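Local coordinates for membrane-bound protease PH1510 (Pyrococcus horikoshii OT3, PDB 3WWV), which is a membrane-bound serine protease that cuts near hydrophobic or aromatic residues, represented here by its C-terminal OB-fold domain, at residues E9-I14 with V52-G57; E19-E24 with G42-G47; E32-R37 with L58-V63; K46-R51 with V62-K67. All blocks are in the same frame, centred on the assembly; numbering follows the deposited sequence.

Contact 1 (E9-I14 with V52-G57); sequences EMIGLI and VVDMDG
Val52 is a strand residue, yet its backbone N and O are both bonded to a tight turn. Val52 O accepts from Gly12 N at 2.6 Å. Val52 N donates to Leu13 O at 2.8 Å. The turn is type II, runs from Met10 to Leu13, and is closed by Leu13 N on Met10 O. Gly12 has a phi of 100°, where a side chain would jam against the carbonyl O of Ile11. Val52 sets its side chain on the turn carbonyls, CB 3.3 Å from Met10 O and CG2 3.3 Å from Leu13 O. Ile11 reaches along the strand and sets CD1 3.7 Å from Asp54 CA. Strand 49-56 itself is bulged here: Val53 and Asp54 both face Ile61 of strand 59-64, a classic beta bulge. Met55 crosses Met10 obliquely. Its bend at chi3 (-53°) turns Met55 CE onto Met10 CG at 3.4 Å. Phe40 of the second subunit also packs on Ile11. The chemistry implies a division of labour: two backbone bonds set the turn against the OB barrel, and the methionine, isoleucine and valine carbons fill in around them.

Contact 2 (E19-E24 with G42-G47); sequences EELNPE and GKIEKG
Glu20 lays its side chain across Lys43 and the backbone of Ile44. Its CB starts 4.0 Å from Ile44 O. CG comes closer, 3.4 Å from the same Ile44 O. It stands anti to the backbone N (chi1 -173°), and the extended chain carries the carboxylate across the lysine. Glu20 CD then sits 3.6 Å from Lys43 CG, and OE1 lies beside Lys43 CE. OE2 touches Lys43 CD at 3.3 Å, while NZ is too far for a salt bridge. OE2 also takes a long bond from a water that accepts from Lys46 N at 2.9 Å. Beneath, Leu21 and Ile44 form a single antiparallel hydrogen-bonded pair, with Leu21 N on Ile44 O at 2.9 Å and Ile44 N on Leu21 O at 2.7 Å. The pair joins two loops of the OB fold, one between strands 14-19 and 24-29, the other between strands 32-38 and 49-56. Were Glu20 an alanine, the lysine methylenes would probably lose their cover and the water on Lys46 N its acceptor. Asn22 CA points a hydrogen at Gly42 O, just before the cis peptide of Pro23, whose side chain lies about 4 Å from a bound sodium ion.

Contact 3 (E32-R37 with L58-V63); sequences ELWKAR and LTLIVV
Ala36 and Leu60 pair in parallel, as do Arg37 and Ile61. These pairs join strands 32-38 and 59-64, the third and fifth strands of the OB-fold barrel, which run parallel. The backbone bonds alternate along the join. Leu60 N donates to Lys35 O at 2.9 Å, Arg37 N to Leu60 O at 2.8 Å, and Val62 N to Arg37 O at 3.0 Å. The short strand axes are 49° apart. Apolar contact is made on the side of Ala36 and Leu60, where Leu60 lies over one face of the Trp34 ring. Its CD2 makes a CH-pi contact, 4.2 Å from the centroid of the six-membered ring of Trp34. Leu60 CD1 sits above the rim of the ring and touches Trp34 CB at 3.6 Å. Met10 also packs on both residues. The other side is mixed. Arg37 has CG anti to its backbone N (chi1 -175°), which brings the chain alongside Ile61, with Ile61 CG1 over one face of the guanidinium. The charge is paired with Asp56. Thr59 CG2 packs against Arg37 CB. At the edge of the Trp34 ring, in its plane, Leu58 O approaches CE3 to 3.2 Å.

Contact 4 (K46-R51 with V62-K67); sequences KGEKVR and VVRERK
The Arg64 guanidinium meets Glu48 at its edge. Its NH2 is 2.6 Å from Glu48 OE2 in a nearly straight salt-bridge bond. The carboxylate is turned 76° from the guanidinium, and its oxygen is met from above, 70° out of its plane. The same NH2 also bridges to Glu45, giving one nitrogen two acid partners. With a smaller residue such as alanine at Glu48, Arg64 is likely to lose one of these two carboxylates and turn more freely at its end. The second pair, Arg51 and Glu65, lies side by side with its flat groups 64° apart. Glu65 OE2 reaches Arg51 NH1 at 3.0 Å, while Glu65 OE1 lies 3.2 Å from Arg51 CD. Arg51 is bent at chi2 and chi3, which brings the guanidinium beside the acid. Its NE is bonded to Gly12 O. The backbones pair antiparallel beside these bridges. Arg51 N donates to Val63 O at 2.8 Å, Val63 N to Arg51 O at 3.1 Å, and Glu65 N to Lys49 O at 2.9 Å. On the inner side, Val50 CB meets Val62 CB at 3.9 Å. Across the dimer, Arg51 packs on Glu65 of the second subunit, and the two Arg51 NH1 groups come close. The contact ties together the open end of the hairpin of strands 49-56 and 59-64, with Val50 on Val17 of strand 14-19 and on Ile27 of strand 24-29.

All four contacts lie in one OB-fold domain. Their first segments come in the order 1, 2, 3, 4 along the chain. Segment 42-47 of contact 2 ends where 46-51 begins, sharing Lys46 and Gly47; 52-57, 58-63 and 62-67 follow. Contacts 1 and 3, centres about 7 Å apart, meet through the salt bridge of Asp56 with Arg37. Contacts 1 and 4 share strand 49-56, and contacts 3 and 4 share strand 59-64. Contact 2 lies across the chain's centre from contact 1, about 16 Å between centres. It joins contact 4 through Glu45 and Arg64. Together they tie turn and loops to the barrel. Contacts 1 and 4, on strand 49-56, touch the second subunit, contact 3 only through Val63, contact 2 not at all.

Contact 1 (E9-I14 with V52-G57)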
loop_
_atom_site.group_PDB
_atom_site.type_symbol
_atom_site.label_atom_id
_atom_site.label_comp_id
_atom_site.label_asym_id
_atom_site.label_seq_id
_atom_site.Cartn_x
_atom_site.Cartn_y
_atom_site.Cartn_z
ATOM N N GLU A 9 -2.189 -5.359 10.359
ATOM C CA GLU A 9 -1.817 -4.285 11.267
ATOM C C GLU A 9 -0.871 -3.301 10.595
ATOM O O GLU A 9 -0.919 -2.107 10.877
ATOM C CB GLU A 9 -1.157 -4.847 12.531
ATOM C CG GLU A 9 -1.881 -6.032 13.154
ATOM C CD GLU A 9 -1.172 -6.568 14.389
ATOM O OE1 GLU A 9 -0.868 -7.781 14.419
ATOM O OE2 GLU A 9 -0.905 -5.777 15.326
ATOM N N MET A 10 -0.019 -3.800 9.705
ATOM C CA MET A 10 1.069 -2.987 9.143
ATOM C C MET A 10 0.751 -2.358 7.788
ATOM O O MET A 10 1.220 -1.257 7.493
ATOM C CB MET A 10 2.368 -3.801 9.022
ATOM C CG MET A 10 2.878 -4.418 10.319
ATOM S SD MET A 10 3.012 -3.208 11.635
ATOM C CE MET A 10 4.341 -2.154 11.050
ATOM N N ILE A 11 -0.032 -3.056 6.972
ATOM C CA ILE A 11 -0.271 -2.631 5.606
ATOM C C ILE A 11 -1.089 -1.332 5.559
ATOM O O ILE A 11 -2.114 -1.193 6.230
ATOM C CB ILE A 11 -0.866 -3.783 4.752
ATOM C CG1 ILE A 11 0.197 -4.869 4.562
ATOM C CG2 ILE A 11 -1.322 -3.280 3.389
ATOM C CD1 ILE A 11 -0.287 -6.121 3.862
ATOM N N GLY A 12 -0.600 -0.363 4.793
ATOM C CA GLY A 12 -1.262 0.934 4.691
ATOM C C GLY A 12 -0.644 2.023 5.541
ATOM O O GLY A 12 -0.886 3.200 5.294
ATOM N N LEU A 13 0.144 1.644 6.547
ATOM C CA LEU A 13 0.790 2.629 7.430
ATOM C C LEU A 13 1.900 3.405 6.724
ATOM O O LEU A 13 2.489 2.924 5.749
ATOM C CB LEU A 13 1.368 1.962 8.688
ATOM C CG LEU A 13 0.381 1.384 9.710
ATOM C CD1 LEU A 13 1.108 0.710 10.862
ATOM C CD2 LEU A 13 -0.583 2.446 10.229
ATOM N N ILE A 14 2.188 4.600 7.239
ATOM C CA ILE A 14 3.309 5.407 6.769
ATOM C C ILE A 14 4.481 5.248 7.743
ATOM O O ILE A 14 4.283 5.088 8.947
ATOM C CB ILE A 14 2.906 6.894 6.559
ATOM C CG1 ILE A 14 3.876 7.604 5.611
ATOM C CG2 ILE A 14 2.792 7.634 7.889
ATOM C CD1 ILE A 14 3.426 8.991 5.171
ATOM N N VAL A 52 3.509 1.350 3.606
ATOM C CA VAL A 52 3.618 -0.109 3.724
ATOM C C VAL A 52 2.561 -0.795 2.844
ATOM O O VAL A 52 1.370 -0.578 3.042
ATOM C CB VAL A 52 3.497 -0.592 5.196
ATOM C CG1 VAL A 52 3.821 -2.078 5.304
ATOM C CG2 VAL A 52 4.403 0.215 6.123
ATOM N N VAL A 53 2.993 -1.612 1.882
ATOM C CA VAL A 53 2.067 -2.215 0.907
ATOM C C VAL A 53 1.909 -3.729 1.046
ATOM O O VAL A 53 0.923 -4.305 0.559
ATOM C CB VAL A 53 2.412 -1.847 -0.563
ATOM C CG1 VAL A 53 2.313 -0.339 -0.777
ATOM C CG2 VAL A 53 3.793 -2.358 -0.967
ATOM N N ASP A 54 2.875 -4.371 1.703
ATOM C CA ASP A 54 2.861 -5.824 1.915
ATOM C C ASP A 54 3.844 -6.192 3.013
ATOM O O ASP A 54 4.532 -5.329 3.548
ATOM C CB ASP A 54 3.238 -6.560 0.624
ATOM C CG ASP A 54 2.730 -7.989 0.582
ATOM O OD1 ASP A 54 2.028 -8.449 1.516
ATOM O OD2 ASP A 54 3.041 -8.670 -0.411
ATOM N N MET A 55 3.907 -7.479 3.336
ATOM C CA MET A 55 4.840 -7.984 4.333
ATOM C C MET A 55 5.377 -9.347 3.923
ATOM O O MET A 55 4.635 -10.196 3.442
ATOM C CB MET A 55 4.168 -8.083 5.696
ATOM C CG MET A 55 5.058 -7.633 6.833
ATOM S SD MET A 55 4.318 -7.903 8.447
ATOM C CE MET A 55 2.763 -7.082 8.212
ATOM N N ASP A 56 6.677 -9.529 4.127
ATOM C CA ASP A 56 7.393 -10.752 3.811
ATOM C C ASP A 56 8.073 -11.215 5.093
ATOM O O ASP A 56 9.152 -10.725 5.445
ATOM C CB ASP A 56 8.454 -10.455 2.748
ATOM C CG ASP A 56 9.006 -11.708 2.092
ATOM O OD1 ASP A 56 8.445 -12.813 2.287
ATOM O OD2 ASP A 56 10.002 -11.575 1.355
ATOM N N GLY A 57 7.450 -12.156 5.795
ATOM C CA GLY A 57 7.922 -12.528 7.123
ATOM C C GLY A 57 7.857 -11.301 8.011
ATOM O O GLY A 57 6.802 -10.699 8.150
#

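Contact 2 (E19-E24 with G42-G47)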
loop_
_atom_site.group_PDB
_atom_site.type_symbol
_atom_site.label_atom_id
_atom_site.label_comp_id
_atom_site.label_asym_id
_atom_site.label_seq_id
_atom_site.Cartn_x
_atom_site.Cartn_y
_atom_site.Cartn_z
ATOM N N GLU A 19 17.368 3.824 7.787
ATOM C CA GLU A 19 18.566 3.353 7.104
ATOM C C GLU A 19 18.221 3.051 5.643
ATOM O O GLU A 19 17.381 2.193 5.366
ATOM C CB GLU A 19 19.136 2.113 7.802
ATOM C CG GLU A 19 20.325 1.497 7.087
ATOM C CD GLU A 19 20.854 0.264 7.794
ATOM O OE1 GLU A 19 21.666 0.417 8.731
ATOM O OE2 GLU A 19 20.466 -0.856 7.409
ATOM N N GLU A 20 18.884 3.758 4.726
ATOM C CA GLU A 20 18.584 3.716 3.285
ATOM C C GLU A 20 18.157 2.344 2.776
ATOM O O GLU A 20 18.820 1.334 3.045
ATOM C CB GLU A 20 19.768 4.238 2.456
ATOM C CG GLU A 20 19.482 4.377 0.968
ATOM C CD GLU A 20 20.670 4.911 0.185
ATOM O OE1 GLU A 20 21.674 4.174 0.015
ATOM O OE2 GLU A 20 20.587 6.070 -0.284
ATOM N N LEU A 21 17.047 2.338 2.038
ATOM C CA LEU A 21 16.536 1.147 1.362
ATOM C C LEU A 21 17.205 1.007 0.006
ATOM O O LEU A 21 16.903 1.760 -0.917
ATOM C CB LEU A 21 15.018 1.251 1.187
ATOM C CG LEU A 21 14.107 0.842 2.338
ATOM C CD1 LEU A 21 14.552 1.380 3.690
ATOM C CD2 LEU A 21 12.699 1.286 2.028
ATOM N N ASN A 22 18.113 0.044 -0.117
ATOM C CA ASN A 22 18.919 -0.073 -1.332
ATOM C C ASN A 22 19.108 -1.478 -1.926
ATOM O O ASN A 22 20.237 -1.843 -2.224
ATOM C CB ASN A 22 20.292 0.565 -1.085
ATOM C CG ASN A 22 20.974 0.022 0.167
ATOM O OD1 ASN A 22 21.525 0.788 0.963
ATOM N ND2 ASN A 22 20.939 -1.300 0.349
ATOM N N PRO A 23 18.017 -2.263 -2.126
ATOM C CA PRO A 23 16.591 -2.004 -1.889
ATOM C C PRO A 23 16.161 -2.340 -0.454
ATOM O O PRO A 23 15.056 -1.974 -0.047
ATOM C CB PRO A 23 15.905 -2.942 -2.888
ATOM C CG PRO A 23 16.828 -4.106 -2.993
ATOM C CD PRO A 23 18.224 -3.613 -2.695
ATOM N N GLU A 24 17.040 -3.010 0.295
ATOM C CA GLU A 24 16.782 -3.395 1.686
ATOM C C GLU A 24 17.371 -2.403 2.694
ATOM O O GLU A 24 18.396 -1.769 2.447
ATOM C CB GLU A 24 17.298 -4.817 1.955
ATOM C CG GLU A 24 16.487 -5.903 1.256
ATOM C CD GLU A 24 17.061 -7.302 1.420
ATOM O OE1 GLU A 24 18.280 -7.493 1.214
ATOM O OE2 GLU A 24 16.281 -8.229 1.738
ATOM N N GLY A 42 15.112 0.999 -6.809
ATOM C CA GLY A 42 16.433 0.497 -6.460
ATOM C C GLY A 42 16.950 1.089 -5.157
ATOM O O GLY A 42 17.788 0.463 -4.494
ATOM N N LYS A 43 16.444 2.278 -4.788
ATOM C CA LYS A 43 16.975 3.054 -3.657
ATOM C C LYS A 43 16.007 4.120 -3.113
ATOM O O LYS A 43 15.616 5.041 -3.835
ATOM C CB LYS A 43 18.307 3.716 -4.043
ATOM C CG LYS A 43 18.937 4.574 -2.952
ATOM C CD LYS A 43 20.027 5.474 -3.512
ATOM C CE LYS A 43 21.312 4.695 -3.732
ATOM N NZ LYS A 43 22.238 5.407 -4.653
ATOM N N ILE A 44 15.636 3.990 -1.840
ATOM C CA ILE A 44 14.871 5.021 -1.133
ATOM C C ILE A 44 15.697 5.561 0.044
ATOM O O ILE A 44 16.139 4.806 0.900
ATOM C CB ILE A 44 13.486 4.509 -0.669
ATOM C CG1 ILE A 44 12.701 3.926 -1.856
ATOM C CG2 ILE A 44 12.699 5.629 0.004
ATOM C CD1 ILE A 44 11.344 3.357 -1.484
ATOM N N GLU A 45 15.885 6.878 0.071
ATOM C CA GLU A 45 16.877 7.533 0.938
ATOM C C GLU A 45 16.423 7.712 2.384
ATOM O O GLU A 45 15.229 7.712 2.678
ATOM C CB GLU A 45 17.272 8.904 0.363
ATOM C CG GLU A 45 17.943 8.878 -1.012
ATOM C CD GLU A 45 16.967 8.766 -2.194
ATOM O OE1 GLU A 45 15.736 8.641 -1.986
ATOM O OE2 GLU A 45 17.439 8.804 -3.351
ATOM N N LYS A 46 17.397 7.882 3.276
ATOM C CA LYS A 46 17.155 8.168 4.683
ATOM C C LYS A 46 16.297 9.430 4.854
ATOM O O LYS A 46 16.521 10.445 4.185
ATOM C CB LYS A 46 18.499 8.307 5.402
ATOM C CG LYS A 46 18.443 8.662 6.879
ATOM C CD LYS A 46 19.858 8.855 7.411
ATOM C CE LYS A 46 19.867 9.520 8.784
ATOM N NZ LYS A 46 19.647 8.547 9.892
ATOM N N GLY A 47 15.306 9.357 5.735
ATOM C CA GLY A 47 14.400 10.474 5.952
ATOM C C GLY A 47 13.173 10.493 5.055
ATOM O O GLY A 47 12.204 11.170 5.370
HETATM O O HOH W 1 20.095 7.981 2.325
#

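Contact 3 (E32-R37 with L58-V63)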
loop_
_atom_site.group_PDB
_atom_site.type_symbol
_atom_site.label_atom_id
_atom_site.label_comp_id
_atom_site.label_asym_id
_atom_site.label_seq_id
_atom_site.Cartn_x
_atom_site.Cartn_y
_atom_site.Cartn_z
ATOM N N GLU A 32 8.262 1.761 16.315
ATOM C CA GLU A 32 9.061 0.553 16.109
ATOM C C GLU A 32 10.012 0.641 14.928
ATOM O O GLU A 32 9.670 1.183 13.872
ATOM C CB GLU A 32 8.152 -0.660 15.868
ATOM C CG GLU A 32 7.298 -1.127 17.035
ATOM C CD GLU A 32 6.526 -2.395 16.687
ATOM O OE1 GLU A 32 7.107 -3.508 16.781
ATOM O OE2 GLU A 32 5.335 -2.283 16.309
ATOM N N LEU A 33 11.195 0.064 15.102
ATOM C CA LEU A 33 12.107 -0.153 13.992
ATOM C C LEU A 33 11.742 -1.444 13.278
ATOM O O LEU A 33 11.522 -2.474 13.920
ATOM C CB LEU A 33 13.546 -0.239 14.475
ATOM C CG LEU A 33 14.259 1.014 14.972
ATOM C CD1 LEU A 33 15.675 0.625 15.372
ATOM C CD2 LEU A 33 14.276 2.104 13.911
ATOM N N TRP A 34 11.687 -1.384 11.947
ATOM C CA TRP A 34 11.420 -2.554 11.115
ATOM C C TRP A 34 12.417 -2.709 9.967
ATOM O O TRP A 34 12.885 -1.721 9.400
ATOM C CB TRP A 34 10.025 -2.453 10.509
ATOM C CG TRP A 34 8.926 -2.771 11.436
ATOM C CD1 TRP A 34 8.346 -1.934 12.339
ATOM C CD2 TRP A 34 8.228 -4.018 11.534
ATOM N NE1 TRP A 34 7.339 -2.585 13.004
ATOM C CE2 TRP A 34 7.247 -3.868 12.531
ATOM C CE3 TRP A 34 8.347 -5.253 10.879
ATOM C CZ2 TRP A 34 6.383 -4.910 12.896
ATOM C CZ3 TRP A 34 7.486 -6.285 11.234
ATOM C CH2 TRP A 34 6.518 -6.108 12.233
ATOM N N LYS A 35 12.722 -3.962 9.624
ATOM C CA LYS A 35 13.395 -4.271 8.377
ATOM C C LYS A 35 12.405 -3.955 7.268
ATOM O O LYS A 35 11.205 -4.198 7.415
ATOM C CB LYS A 35 13.783 -5.743 8.311
ATOM C CG LYS A 35 14.981 -6.136 9.153
ATOM C CD LYS A 35 15.267 -7.627 9.021
ATOM C CE LYS A 35 16.706 -7.948 9.404
ATOM N NZ LYS A 35 17.304 -8.997 8.522
ATOM N N ALA A 36 12.903 -3.403 6.166
ATOM C CA ALA A 36 12.043 -3.015 5.056
ATOM C C ALA A 36 12.752 -3.175 3.722
ATOM O O ALA A 36 13.987 -3.183 3.657
ATOM C CB ALA A 36 11.536 -1.586 5.232
ATOM N N ARG A 37 11.950 -3.305 2.667
ATOM C CA ARG A 37 12.438 -3.532 1.310
ATOM C C ARG A 37 11.538 -2.741 0.360
ATOM O O ARG A 37 10.322 -2.851 0.442
ATOM C CB ARG A 37 12.376 -5.038 1.001
ATOM C CG ARG A 37 12.963 -5.466 -0.332
ATOM C CD ARG A 37 13.190 -6.976 -0.395
ATOM N NE ARG A 37 11.964 -7.753 -0.627
ATOM C CZ ARG A 37 11.520 -8.754 0.147
ATOM N NH1 ARG A 37 12.179 -9.142 1.235
ATOM N NH2 ARG A 37 10.400 -9.380 -0.179
ATOM N N LEU A 58 8.994 -10.915 8.574
ATOM C CA LEU A 58 9.103 -9.711 9.387
ATOM C C LEU A 58 9.660 -8.504 8.612
ATOM O O LEU A 58 10.000 -7.474 9.212
ATOM C CB LEU A 58 9.966 -9.993 10.628
ATOM C CG LEU A 58 9.456 -11.047 11.617
ATOM C CD1 LEU A 58 10.531 -11.374 12.643
ATOM C CD2 LEU A 58 8.159 -10.603 12.297
ATOM N N THR A 59 9.755 -8.623 7.289
ATOM C CA THR A 59 10.254 -7.532 6.451
ATOM C C THR A 59 9.080 -6.788 5.799
ATOM O O THR A 59 8.268 -7.395 5.097
ATOM C CB THR A 59 11.236 -8.049 5.368
ATOM O OG1 THR A 59 12.323 -8.742 5.995
ATOM C CG2 THR A 59 11.806 -6.907 4.529
ATOM N N LEU A 60 8.991 -5.484 6.038
ATOM C CA LEU A 60 7.945 -4.651 5.417
ATOM C C LEU A 60 8.303 -4.293 3.978
ATOM O O LEU A 60 9.434 -3.906 3.694
ATOM C CB LEU A 60 7.715 -3.372 6.226
ATOM C CG LEU A 60 7.394 -3.549 7.701
ATOM C CD1 LEU A 60 7.199 -2.195 8.367
ATOM C CD2 LEU A 60 6.160 -4.417 7.883
ATOM N N ILE A 61 7.335 -4.436 3.075
ATOM C CA ILE A 61 7.511 -4.048 1.672
ATOM C C ILE A 61 6.823 -2.715 1.485
ATOM O O ILE A 61 5.673 -2.532 1.884
ATOM C CB ILE A 61 6.996 -5.137 0.716
ATOM C CG1 ILE A 61 7.850 -6.397 0.905
ATOM C CG2 ILE A 61 7.065 -4.690 -0.747
ATOM C CD1 ILE A 61 7.100 -7.673 0.622
ATOM N N VAL A 62 7.555 -1.763 0.917
ATOM C CA VAL A 62 7.159 -0.364 0.934
ATOM C C VAL A 62 7.380 0.233 -0.445
ATOM O O VAL A 62 8.218 -0.260 -1.213
ATOM C CB VAL A 62 7.964 0.450 1.979
ATOM C CG1 VAL A 62 7.807 -0.124 3.383
ATOM C CG2 VAL A 62 9.438 0.518 1.621
ATOM N N VAL A 63 6.603 1.266 -0.758
ATOM C CA VAL A 63 6.881 2.178 -1.874
ATOM C C VAL A 63 7.094 3.555 -1.251
ATOM O O VAL A 63 6.637 3.792 -0.127
ATOM C CB VAL A 63 5.724 2.233 -2.920
ATOM C CG1 VAL A 63 5.542 0.877 -3.601
ATOM C CG2 VAL A 63 4.411 2.695 -2.295
#

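Contact 4 (K46-R51 with V62-K67)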
loop_
_atom_site.group_PDB
_atom_site.type_symbol
_atom_site.label_atom_id
_atom_site.label_comp_id
_atom_site.label_asym_id
_atom_site.label_seq_id
_atom_site.Cartn_x
_atom_site.Cartn_y
_atom_site.Cartn_z
ATOM N N LYS A 46 17.397 7.882 3.276
ATOM C CA LYS A 46 17.155 8.168 4.683
ATOM C C LYS A 46 16.297 9.430 4.854
ATOM O O LYS A 46 16.521 10.445 4.185
ATOM C CB LYS A 46 18.499 8.307 5.402
ATOM C CG LYS A 46 18.443 8.662 6.879
ATOM C CD LYS A 46 19.858 8.855 7.411
ATOM C CE LYS A 46 19.867 9.520 8.784
ATOM N NZ LYS A 46 19.647 8.547 9.892
ATOM N N GLY A 47 15.306 9.357 5.735
ATOM C CA GLY A 47 14.400 10.474 5.952
ATOM C C GLY A 47 13.173 10.493 5.055
ATOM O O GLY A 47 12.204 11.170 5.370
ATOM N N GLU A 48 13.205 9.761 3.940
ATOM C CA GLU A 48 12.043 9.689 3.032
ATOM C C GLU A 48 10.843 9.004 3.696
ATOM O O GLU A 48 11.000 8.097 4.507
ATOM C CB GLU A 48 12.393 8.975 1.712
ATOM C CG GLU A 48 13.504 9.628 0.895
ATOM C CD GLU A 48 13.025 10.744 -0.025
ATOM O OE1 GLU A 48 13.719 11.794 -0.113
ATOM O OE2 GLU A 48 11.965 10.568 -0.679
ATOM N N LYS A 49 9.651 9.476 3.355
ATOM C CA LYS A 49 8.393 8.857 3.781
ATOM C C LYS A 49 8.003 7.694 2.860
ATOM O O LYS A 49 8.038 7.815 1.640
ATOM C CB LYS A 49 7.271 9.902 3.806
ATOM C CG LYS A 49 7.536 11.091 4.716
ATOM C CD LYS A 49 7.658 10.670 6.173
ATOM C CE LYS A 49 8.199 11.811 7.030
ATOM N NZ LYS A 49 8.488 11.388 8.432
ATOM N N VAL A 50 7.628 6.570 3.453
ATOM C CA VAL A 50 7.213 5.395 2.686
ATOM C C VAL A 50 5.851 4.888 3.139
ATOM O O VAL A 50 5.414 5.151 4.274
ATOM C CB VAL A 50 8.236 4.228 2.791
ATOM C CG1 VAL A 50 9.523 4.549 2.042
ATOM C CG2 VAL A 50 8.527 3.867 4.240
ATOM N N ARG A 51 5.202 4.132 2.257
ATOM C CA ARG A 51 3.910 3.518 2.531
ATOM C C ARG A 51 4.090 2.002 2.602
ATOM O O ARG A 51 4.737 1.432 1.737
ATOM C CB ARG A 51 2.960 3.849 1.381
ATOM C CG ARG A 51 1.491 3.554 1.649
ATOM C CD ARG A 51 0.726 4.841 1.890
ATOM N NE ARG A 51 0.353 4.987 3.284
ATOM C CZ ARG A 51 -0.112 6.105 3.829
ATOM N NH1 ARG A 51 -0.240 7.209 3.107
ATOM N NH2 ARG A 51 -0.436 6.122 5.111
ATOM N N VAL A 62 7.555 -1.763 0.917
ATOM C CA VAL A 62 7.159 -0.364 0.934
ATOM C C VAL A 62 7.380 0.233 -0.445
ATOM O O VAL A 62 8.218 -0.260 -1.213
ATOM C CB VAL A 62 7.964 0.450 1.979
ATOM C CG1 VAL A 62 7.807 -0.124 3.383
ATOM C CG2 VAL A 62 9.438 0.518 1.621
ATOM N N VAL A 63 6.603 1.266 -0.758
ATOM C CA VAL A 63 6.881 2.178 -1.874
ATOM C C VAL A 63 7.094 3.555 -1.251
ATOM O O VAL A 63 6.637 3.792 -0.127
ATOM C CB VAL A 63 5.724 2.233 -2.920
ATOM C CG1 VAL A 63 5.542 0.877 -3.601
ATOM C CG2 VAL A 63 4.411 2.695 -2.295
ATOM N N ARG A 64 7.780 4.467 -1.939
ATOM C CA ARG A 64 7.826 5.832 -1.412
ATOM C C ARG A 64 6.459 6.468 -1.511
ATOM O O ARG A 64 5.700 6.198 -2.440
ATOM C CB ARG A 64 8.899 6.737 -2.035
ATOM C CG ARG A 64 9.252 6.509 -3.489
ATOM C CD ARG A 64 9.973 7.730 -4.063
ATOM N NE ARG A 64 10.913 8.348 -3.138
ATOM C CZ ARG A 64 12.225 8.125 -3.132
ATOM N NH1 ARG A 64 12.780 7.301 -4.003
ATOM N NH2 ARG A 64 12.986 8.731 -2.242
ATOM N N GLU A 65 6.148 7.290 -0.521
ATOM C CA GLU A 65 4.861 7.947 -0.451
ATOM C C GLU A 65 4.649 8.805 -1.716
ATOM O O GLU A 65 5.569 9.486 -2.174
ATOM C CB GLU A 65 4.797 8.769 0.843
ATOM C CG GLU A 65 3.531 9.591 1.053
ATOM C CD GLU A 65 2.280 8.756 1.269
ATOM O OE1 GLU A 65 2.291 7.535 0.999
ATOM O OE2 GLU A 65 1.265 9.338 1.704
ATOM N N ARG A 66 3.453 8.738 -2.290
ATOM C CA ARG A 66 3.112 9.545 -3.466
ATOM C C ARG A 66 2.965 11.037 -3.157
ATOM O O ARG A 66 2.474 11.419 -2.088
ATOM C CB ARG A 66 1.841 9.021 -4.125
ATOM C CG ARG A 66 1.947 7.587 -4.618
ATOM C CD ARG A 66 2.523 7.516 -6.020
ATOM N NE ARG A 66 2.502 6.139 -6.494
ATOM C CZ ARG A 66 2.313 5.764 -7.756
ATOM N NH1 ARG A 66 2.118 6.660 -8.718
ATOM N NH2 ARG A 66 2.324 4.474 -8.052
ATOM N N LYS A 67 3.389 11.863 -4.120
ATOM C CA LYS A 67 3.392 13.336 -4.030
ATOM C C LYS A 67 4.079 13.839 -2.760
ATOM O O LYS A 67 5.268 13.582 -2.538
ATOM C CB LYS A 67 1.980 13.942 -4.164
ATOM C CG LYS A 67 0.982 13.166 -5.026
ATOM C CD LYS A 67 1.377 13.074 -6.496
ATOM C CE LYS A 67 0.372 12.226 -7.269
ATOM N NZ LYS A 67 1.011 11.413 -8.343
#